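Long-range contact in putative enoyl-CoA hydratase/isomerase (PDB 3ISA), which probably acts on acyl-CoA thioesters as an enoyl-CoA hydratase or isomerase of the crotonase-like family, its exact reaction being unassigned: residues L9-L22 and L39-L53. Numbering follows the deposited sequence. Where two conformers were deposited one is given.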
ATOM      1  N   LEU D   9      -6.376 -33.574 -19.796  1.00 19.09           N
ATOM      2  CA  LEU D   9      -7.447 -32.674 -19.370  1.00 17.92           C
ATOM      3  C   LEU D   9      -8.658 -32.784 -20.298  1.00 17.12           C
ATOM      4  O   LEU D   9      -8.563 -32.452 -21.489  1.00 17.86           O
ATOM      5  CB  LEU D   9      -6.953 -31.217 -19.366  1.00 18.79           C
ATOM      6  CG  LEU D   9      -8.025 -30.215 -18.925  1.00 20.21           C
ATOM      7  CD1 LEU D   9      -8.377 -30.427 -17.460  1.00 20.02           C
ATOM      8  CD2 LEU D   9      -7.590 -28.766 -19.209  1.00 22.21           C
ATOM      9  N   ALA D  10      -9.795 -33.210 -19.756  1.00 18.23           N
ATOM     10  CA  ALA D  10     -11.032 -33.235 -20.540  1.00 20.11           C
ATOM     11  C   ALA D  10     -11.775 -31.953 -20.266  1.00 22.00           C
ATOM     12  O   ALA D  10     -11.878 -31.527 -19.108  1.00 20.61           O
ATOM     13  CB  ALA D  10     -11.899 -34.421 -20.166  1.00 21.23           C
ATOM     14  N   ILE D  11     -12.290 -31.326 -21.320  1.00 19.47           N
ATOM     15  CA  ILE D  11     -13.097 -30.116 -21.154  1.00 18.29           C
ATOM     16  C   ILE D  11     -14.496 -30.308 -21.765  1.00 20.64           C
ATOM     17  O   ILE D  11     -14.629 -30.573 -22.958  1.00 19.99           O
ATOM     18  CB  ILE D  11     -12.418 -28.833 -21.710  1.00 20.58           C
ATOM     19  CG1 ILE D  11     -10.965 -28.689 -21.209  1.00 20.08           C
ATOM     20  CG2 ILE D  11     -13.279 -27.580 -21.356  1.00 24.19           C
ATOM     21  CD1 ILE D  11     -10.127 -27.607 -21.969  1.00 17.81           C
ATOM     22  N   GLU D  12     -15.518 -30.214 -20.923  1.00 19.87           N
ATOM     23  CA  GLU D  12     -16.902 -30.206 -21.375  1.00 22.71           C
ATOM     24  C   GLU D  12     -17.372 -28.756 -21.446  1.00 24.95           C
ATOM     25  O   GLU D  12     -17.317 -28.030 -20.454  1.00 23.80           O
ATOM     26  CB  GLU D  12     -17.792 -31.005 -20.418  1.00 23.53           C
ATOM     27  CG  GLU D  12     -19.287 -30.912 -20.731  1.00 27.64           C
ATOM     28  CD  GLU D  12     -20.191 -31.317 -19.556  1.00 39.51           C
ATOM     29  OE1 GLU D  12     -19.799 -32.179 -18.739  1.00 47.99           O
ATOM     30  OE2 GLU D  12     -21.308 -30.769 -19.456  1.00 48.13           O
ATOM     31  N   ARG D  13     -17.835 -28.339 -22.615  1.00 20.79           N
ATOM     32  CA  ARG D  13     -18.294 -26.984 -22.805  1.00 18.32           C
ATOM     33  C   ARG D  13     -19.811 -26.915 -22.950  1.00 21.51           C
ATOM     34  O   ARG D  13     -20.396 -27.556 -23.829  1.00 22.81           O
ATOM     35  CB  ARG D  13     -17.629 -26.364 -24.033  1.00 23.36           C
ATOM     36  CG  ARG D  13     -16.110 -26.426 -23.979  1.00 23.21           C
ATOM     37  CD  ARG D  13     -15.498 -25.796 -25.202  1.00 22.50           C
ATOM     38  NE  ARG D  13     -14.051 -25.629 -25.068  1.00 23.85           N
ATOM     39  CZ  ARG D  13     -13.154 -26.582 -25.310  1.00 25.87           C
ATOM     40  NH1 ARG D  13     -13.541 -27.790 -25.692  1.00 26.97           N
ATOM     41  NH2 ARG D  13     -11.856 -26.324 -25.167  1.00 31.13           N
ATOM     42  N   ARG D  14     -20.431 -26.124 -22.081  1.00 21.69           N
ATOM     43  CA  ARG D  14     -21.868 -25.797 -22.153  1.00 19.02           C
ATOM     44  C   ARG D  14     -22.040 -24.265 -22.068  1.00 20.61           C
ATOM     45  O   ARG D  14     -21.099 -23.576 -21.659  1.00 22.72           O
ATOM     46  CB  ARG D  14     -22.629 -26.499 -21.014  1.00 21.63           C
ATOM     47  CG  ARG D  14     -22.581 -28.026 -21.078  1.00 22.16           C
ATOM     48  CD  ARG D  14     -23.277 -28.577 -22.326  1.00 26.95           C
ATOM     49  NE  ARG D  14     -23.321 -30.039 -22.302  1.00 24.72           N
ATOM     50  CZ  ARG D  14     -22.380 -30.838 -22.794  1.00 25.27           C
ATOM     51  NH1 ARG D  14     -21.299 -30.334 -23.385  1.00 24.00           N
ATOM     52  NH2 ARG D  14     -22.519 -32.152 -22.690  1.00 30.24           N
ATOM     53  N   PRO D  15     -23.230 -23.729 -22.430  1.00 22.71           N
ATOM     54  CA  PRO D  15     -23.386 -22.260 -22.443  1.00 24.50           C
ATOM     55  C   PRO D  15     -23.062 -21.584 -21.098  1.00 23.00           C
ATOM     56  O   PRO D  15     -22.379 -20.573 -21.092  1.00 23.81           O
ATOM     57  CB  PRO D  15     -24.865 -22.065 -22.792  1.00 27.46           C
ATOM     58  CG  PRO D  15     -25.244 -23.314 -23.546  1.00 27.82           C
ATOM     59  CD  PRO D  15     -24.487 -24.400 -22.831  1.00 23.15           C
ATOM     60  N   ALA D  16     -23.521 -22.156 -19.984  1.00 21.52           N
ATOM     61  CA  ALA D  16     -23.313 -21.533 -18.662  1.00 23.62           C
ATOM     62  C   ALA D  16     -22.045 -21.987 -17.927  1.00 22.47           C
ATOM     63  O   ALA D  16     -21.644 -21.368 -16.930  1.00 24.22           O
ATOM     64  CB  ALA D  16     -24.527 -21.732 -17.762  1.00 27.30           C
ATOM     65  N   ALA D  17     -21.400 -23.046 -18.417  1.00 17.48           N
ATOM     66  CA  ALA D  17     -20.331 -23.707 -17.652  1.00 20.70           C
ATOM     67  C   ALA D  17     -19.398 -24.550 -18.499  1.00 22.88           C
ATOM     68  O   ALA D  17     -19.851 -25.296 -19.378  1.00 20.15           O
ATOM     69  CB  ALA D  17     -20.922 -24.586 -16.534  1.00 20.51           C
ATOM     70  N   TRP D  18     -18.100 -24.452 -18.210  1.00 16.87           N
ATOM     71  CA  TRP D  18     -17.123 -25.408 -18.715  1.00 16.18           C
ATOM     72  C   TRP D  18     -16.674 -26.256 -17.544  1.00 21.17           C
ATOM     73  O   TRP D  18     -16.410 -25.735 -16.450  1.00 19.85           O
ATOM     74  CB  TRP D  18     -15.891 -24.724 -19.313  1.00 15.81           C
ATOM     75  CG  TRP D  18     -16.091 -24.097 -20.658  1.00 18.82           C
ATOM     76  CD1 TRP D  18     -17.277 -23.801 -21.280  1.00 20.07           C
ATOM     77  CD2 TRP D  18     -15.052 -23.659 -21.539  1.00 19.55           C
ATOM     78  NE1 TRP D  18     -17.033 -23.212 -22.506  1.00 20.96           N
ATOM     79  CE2 TRP D  18     -15.676 -23.112 -22.688  1.00 18.39           C
ATOM     80  CE3 TRP D  18     -13.651 -23.688 -21.473  1.00 17.22           C
ATOM     81  CZ2 TRP D  18     -14.945 -22.571 -23.757  1.00 18.10           C
ATOM     82  CZ3 TRP D  18     -12.918 -23.145 -22.539  1.00 22.34           C
ATOM     83  CH2 TRP D  18     -13.569 -22.603 -23.671  1.00 19.96           C
ATOM     84  N   THR D  19     -16.603 -27.563 -17.760  1.00 18.40           N
ATOM     85  CA  THR D  19     -16.105 -28.463 -16.742  1.00 19.09           C
ATOM     86  C   THR D  19     -14.730 -28.989 -17.158  1.00 20.10           C
ATOM     87  O   THR D  19     -14.570 -29.617 -18.215  1.00 20.26           O
ATOM     88  CB  THR D  19     -17.099 -29.621 -16.485  1.00 17.79           C
ATOM     89  OG1 THR D  19     -18.368 -29.070 -16.126  1.00 18.89           O
ATOM     90  CG2 THR D  19     -16.588 -30.564 -15.373  1.00 24.79           C
ATOM     91  N   PHE D  20     -13.754 -28.714 -16.305  1.00 18.27           N
ATOM     92  CA  PHE D  20     -12.380 -29.153 -16.472  1.00 18.00           C
ATOM     93  C   PHE D  20     -12.151 -30.395 -15.617  1.00 24.21           C
ATOM     94  O   PHE D  20     -12.028 -30.307 -14.393  1.00 19.29           O
ATOM     95  CB  PHE D  20     -11.416 -28.053 -16.010  1.00 17.49           C
ATOM     96  CG  PHE D  20     -11.486 -26.786 -16.826  1.00 19.59           C
ATOM     97  CD1 PHE D  20     -10.654 -26.608 -17.926  1.00 25.60           C
ATOM     98  CD2 PHE D  20     -12.364 -25.768 -16.478  1.00 17.84           C
ATOM     99  CE1 PHE D  20     -10.704 -25.433 -18.691  1.00 25.17           C
ATOM    100  CE2 PHE D  20     -12.430 -24.580 -17.234  1.00 22.80           C
ATOM    101  CZ  PHE D  20     -11.585 -24.412 -18.345  1.00 19.88           C
ATOM    102  N   THR D  21     -12.089 -31.553 -16.262  1.00 20.00           N
ATOM    103  CA  THR D  21     -11.850 -32.784 -15.540  1.00 20.92           C
ATOM    104  C   THR D  21     -10.386 -33.189 -15.697  1.00 19.62           C
ATOM    105  O   THR D  21      -9.943 -33.535 -16.800  1.00 22.47           O
ATOM    106  CB  THR D  21     -12.809 -33.923 -16.009  1.00 16.87           C
ATOM    107  OG1 THR D  21     -14.164 -33.506 -15.851  1.00 22.43           O
ATOM    108  CG2 THR D  21     -12.558 -35.210 -15.211  1.00 22.63           C
ATOM    109  N   LEU D  22      -9.632 -33.119 -14.593  1.00 18.31           N
ATOM    110  CA  LEU D  22      -8.269 -33.627 -14.565  1.00 20.81           C
ATOM    111  C   LEU D  22      -8.363 -35.124 -14.795  1.00 20.67           C
ATOM    112  O   LEU D  22      -9.119 -35.809 -14.106  1.00 20.31           O
ATOM    113  CB  LEU D  22      -7.582 -33.327 -13.229  1.00 14.98           C
ATOM    114  CG  LEU D  22      -7.093 -31.875 -13.050  1.00 18.87           C
ATOM    115  CD1 LEU D  22      -8.240 -30.856 -13.009  1.00 18.74           C
ATOM    116  CD2 LEU D  22      -6.255 -31.761 -11.781  1.00 24.39           C
ATOM    117  N   LEU D  39      -4.419 -26.877 -18.688  1.00 17.53           N
ATOM    118  CA  LEU D  39      -5.280 -26.121 -17.793  1.00 18.06           C
ATOM    119  C   LEU D  39      -5.172 -24.620 -18.054  1.00 14.51           C
ATOM    120  O   LEU D  39      -6.170 -23.942 -18.135  1.00 16.52           O
ATOM    121  CB  LEU D  39      -4.937 -26.429 -16.342  1.00 16.13           C
ATOM    122  CG  LEU D  39      -5.575 -27.740 -15.845  1.00 16.12           C
ATOM    123  CD1 LEU D  39      -4.767 -28.329 -14.664  1.00 19.82           C
ATOM    124  CD2 LEU D  39      -7.040 -27.563 -15.488  1.00 17.17           C
ATOM    125  N   ILE D  40      -3.953 -24.128 -18.217  1.00 16.20           N
ATOM    126  CA  ILE D  40      -3.731 -22.727 -18.517  1.00 12.97           C
ATOM    127  C   ILE D  40      -4.418 -22.323 -19.835  1.00 17.26           C
ATOM    128  O   ILE D  40      -5.107 -21.301 -19.871  1.00 17.84           O
ATOM    129  CB  ILE D  40      -2.207 -22.401 -18.540  1.00 15.45           C
ATOM    130  CG1 ILE D  40      -1.658 -22.381 -17.096  1.00 16.77           C
ATOM    131  CG2 ILE D  40      -1.958 -21.062 -19.179  1.00 20.44           C
ATOM    132  CD1 ILE D  40      -0.148 -22.320 -16.968  1.00 18.34           C
ATOM    133  N   ASP D  41      -4.213 -23.126 -20.890  1.00 19.01           N
ATOM    134  CA  ASP D  41      -4.869 -22.904 -22.177  0.50 19.14           C
ATOM    135  C   ASP D  41      -6.399 -22.886 -22.064  1.00 18.95           C
ATOM    136  O   ASP D  41      -7.052 -21.970 -22.588  1.00 15.87           O
ATOM    137  CB  ASP D  41      -4.393 -23.949 -23.190  0.50 16.62           C
ATOM    138  CG  ASP D  41      -2.951 -23.717 -23.642  0.50 13.62           C
ATOM    139  OD1 ASP D  41      -2.379 -22.642 -23.333  0.50 35.24           O
ATOM    140  OD2 ASP D  41      -2.382 -24.601 -24.313  0.50 33.34           O
ATOM    141  N   GLY D  42      -6.959 -23.883 -21.362  1.00 16.76           N
ATOM    142  CA  GLY D  42      -8.404 -23.994 -21.164  1.00 18.80           C
ATOM    143  C   GLY D  42      -8.998 -22.824 -20.391  1.00 17.20           C
ATOM    144  O   GLY D  42     -10.031 -22.273 -20.786  1.00 16.85           O
ATOM    145  N   VAL D  43      -8.351 -22.462 -19.279  1.00 15.82           N
ATOM    146  CA  VAL D  43      -8.761 -21.301 -18.467  1.00 16.57           C
ATOM    147  C   VAL D  43      -8.695 -19.989 -19.271  1.00 19.17           C
ATOM    148  O   VAL D  43      -9.641 -19.197 -19.237  1.00 20.23           O
ATOM    149  CB  VAL D  43      -7.972 -21.231 -17.118  1.00 15.46           C
ATOM    150  CG1 VAL D  43      -8.245 -19.942 -16.412  1.00 16.32           C
ATOM    151  CG2 VAL D  43      -8.387 -22.428 -16.209  1.00 20.16           C
ATOM    152  N   ASP D  44      -7.602 -19.781 -20.007  1.00 16.58           N
ATOM    153  CA  ASP D  44      -7.461 -18.594 -20.873  1.00 17.34           C
ATOM    154  C   ASP D  44      -8.562 -18.519 -21.937  1.00 17.42           C
ATOM    155  O   ASP D  44      -9.102 -17.441 -22.186  1.00 20.67           O
ATOM    156  CB  ASP D  44      -6.088 -18.544 -21.550  1.00 18.65           C
ATOM    157  CG  ASP D  44      -4.955 -18.212 -20.585  1.00 25.95           C
ATOM    158  OD1 ASP D  44      -5.210 -17.922 -19.396  1.00 21.57           O
ATOM    159  OD2 ASP D  44      -3.785 -18.250 -21.016  1.00 26.65           O
ATOM    160  N   ALA D  45      -8.903 -19.664 -22.538  1.00 17.95           N
ATOM    161  CA  ALA D  45      -9.953 -19.732 -23.553  1.00 18.76           C
ATOM    162  C   ALA D  45     -11.314 -19.403 -22.941  1.00 21.52           C
ATOM    163  O   ALA D  45     -12.085 -18.651 -23.524  1.00 20.53           O
ATOM    164  CB  ALA D  45      -9.967 -21.108 -24.205  1.00 15.81           C
ATOM    165  N   ALA D  46     -11.589 -19.947 -21.753  1.00 20.39           N
ATOM    166  CA  ALA D  46     -12.824 -19.640 -21.028  1.00 23.21           C
ATOM    167  C   ALA D  46     -12.959 -18.147 -20.670  1.00 18.88           C
ATOM    168  O   ALA D  46     -14.071 -17.605 -20.716  1.00 22.86           O
ATOM    169  CB  ALA D  46     -12.941 -20.501 -19.791  1.00 20.46           C
ATOM    170  N   HIS D  47     -11.836 -17.501 -20.329  1.00 19.18           N
ATOM    171  CA  HIS D  47     -11.865 -16.085 -20.030  0.50 19.81           C
ATOM    172  C   HIS D  47     -12.137 -15.256 -21.299  1.00 22.29           C
ATOM    173  O   HIS D  47     -12.909 -14.297 -21.254  1.00 20.16           O
ATOM    174  CB  HIS D  47     -10.597 -15.662 -19.283  0.50 19.14           C
ATOM    175  CG  HIS D  47     -10.464 -16.286 -17.921  0.50 20.29           C
ATOM    176  ND1 HIS D  47      -9.335 -16.150 -17.143  0.50 17.91           N
ATOM    177  CD2 HIS D  47     -11.318 -17.058 -17.207  0.50  8.61           C
ATOM    178  CE1 HIS D  47      -9.507 -16.798 -16.006  0.50 10.71           C
ATOM    179  NE2 HIS D  47     -10.697 -17.368 -16.026  0.50 12.92           N
ATOM    180  N   ARG D  48     -11.554 -15.650 -22.426  1.00 21.79           N
ATOM    181  CA  ARG D  48     -11.853 -15.007 -23.713  1.00 21.31           C
ATOM    182  C   ARG D  48     -13.336 -15.139 -24.072  1.00 21.78           C
ATOM    183  O   ARG D  48     -13.962 -14.189 -24.556  1.00 22.97           O
ATOM    184  CB  ARG D  48     -10.975 -15.582 -24.825  1.00 22.08           C
ATOM    185  CG  ARG D  48      -9.508 -15.116 -24.768  1.00 18.45           C
ATOM    186  CD  ARG D  48      -8.769 -15.400 -26.097  1.00 22.64           C
ATOM    187  NE  ARG D  48      -9.057 -16.747 -26.613  1.00 28.20           N
ATOM    188  CZ  ARG D  48      -8.372 -17.850 -26.303  1.00 35.38           C
ATOM    189  NH1 ARG D  48      -7.324 -17.777 -25.476  1.00 25.72           N
ATOM    190  NH2 ARG D  48      -8.731 -19.031 -26.829  1.00 23.33           N
ATOM    191  N   GLU D  49     -13.910 -16.303 -23.772  1.00 15.67           N
ATOM    192  CA  GLU D  49     -15.288 -16.613 -24.162  1.00 23.72           C
ATOM    193  C   GLU D  49     -16.292 -16.213 -23.071  1.00 22.34           C
ATOM    194  O   GLU D  49     -17.513 -16.400 -23.212  1.00 23.66           O
ATOM    195  CB  GLU D  49     -15.372 -18.095 -24.585  1.00 25.21           C
ATOM    196  CG  GLU D  49     -14.456 -18.374 -25.829  1.00 26.71           C
ATOM    197  CD  GLU D  49     -14.252 -19.855 -26.220  1.00 31.98           C
ATOM    198  OE1 GLU D  49     -15.244 -20.597 -26.318  1.00 24.44           O
ATOM    199  OE2 GLU D  49     -13.087 -20.261 -26.486  1.00 33.88           O
ATOM    200  N   GLN D  50     -15.762 -15.627 -21.997  1.00 22.39           N
ATOM    201  CA  GLN D  50     -16.559 -15.138 -20.850  1.00 20.46           C
ATOM    202  C   GLN D  50     -17.530 -16.174 -20.288  1.00 19.22           C
ATOM    203  O   GLN D  50     -18.686 -15.860 -19.983  1.00 20.19           O
ATOM    204  CB  GLN D  50     -17.281 -13.834 -21.190  1.00 22.05           C
ATOM    205  CG  GLN D  50     -16.326 -12.692 -21.443  1.00 24.95           C
ATOM    206  CD  GLN D  50     -17.053 -11.396 -21.666  1.00 37.67           C
ATOM    207  OE1 GLN D  50     -17.788 -11.255 -22.634  1.00 39.91           O
ATOM    208  NE2 GLN D  50     -16.866 -10.441 -20.758  1.00 35.47           N
ATOM    209  N   VAL D  51     -17.035 -17.405 -20.157  1.00 20.14           N
ATOM    210  CA  VAL D  51     -17.783 -18.510 -19.576  1.00 21.07           C
ATOM    211  C   VAL D  51     -18.183 -18.165 -18.130  1.00 19.52           C
ATOM    212  O   VAL D  51     -17.333 -17.785 -17.309  1.00 20.90           O
ATOM    213  CB  VAL D  51     -16.969 -19.834 -19.633  1.00 23.31           C
ATOM    214  CG1 VAL D  51     -17.779 -20.993 -19.055  1.00 18.00           C
ATOM    215  CG2 VAL D  51     -16.527 -20.140 -21.086  1.00 20.34           C
ATOM    216  N   PRO D  52     -19.481 -18.249 -17.822  1.00 20.17           N
ATOM    217  CA  PRO D  52     -19.946 -17.837 -16.481  1.00 19.89           C
ATOM    218  C   PRO D  52     -19.377 -18.667 -15.332  1.00 17.00           C
ATOM    219  O   PRO D  52     -18.972 -18.103 -14.291  1.00 19.04           O
ATOM    220  CB  PRO D  52     -21.467 -17.999 -16.572  1.00 18.63           C
ATOM    221  CG  PRO D  52     -21.777 -17.918 -18.056  1.00 21.07           C
ATOM    222  CD  PRO D  52     -20.610 -18.646 -18.692  1.00 21.58           C
ATOM    223  N   LEU D  53     -19.318 -19.984 -15.526  1.00 16.83           N
ATOM    224  CA  LEU D  53     -18.876 -20.899 -14.479  1.00 17.45           C
ATOM    225  C   LEU D  53     -17.795 -21.863 -14.979  1.00 20.13           C
ATOM    226  O   LEU D  53     -17.967 -22.532 -16.017  1.00 19.90           O
ATOM    227  CB  LEU D  53     -20.064 -21.716 -13.952  1.00 16.73           C
ATOM    228  CG  LEU D  53     -19.718 -22.830 -12.957  1.00 15.67           C
ATOM    229  CD1 LEU D  53     -19.295 -22.251 -11.590  1.00 20.51           C
ATOM    230  CD2 LEU D  53     -20.898 -23.792 -12.780  1.00 16.62           C
TER
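Trp18 of strand 17-22 packs its indole against Ala46 of helix 33-48 and Val51 just beyond it. Val51 CG2 makes a CH-pi contact over one face, 3.5 Å from the centroid of the five-membered ring of Trp18. Ala46 CB makes another on that same face, over the rim of the six-membered ring near CE3. Arg13 CG lies over the opposite face. Trp18 CG is anti to the carbonyl carbon (chi1 -75°), beside the backbone N, and this rotation helps carry the ring to the helix. At the ring edge, Glu49 OE1 approaches Trp18 CZ2 at 3.2 Å, with the carboxylate plane turned 79° from the indole.

Phe20 rests its CE1 edge on the helix backbone, 3.6 Å from Gly42 C. Leu9 CD1 meets Leu39 CD2 at 3.7 Å, their side chains crossing at about a right angle.

Two backbone bonds start the parallel pairing with strand 53-58. Trp18 N donates to Leu53 O at 2.9 Å. Leu53 N to Ala16 O is weak. Pro52 CB packs on Ala16 O.

Segment 39-48 runs antiparallel to strand 17-22 (177°), within a beta-alpha-beta crossover. Helix and strand meet mainly through apolar groups; hydrogen bonds join the segments only where residues 16-18 pair with Leu53.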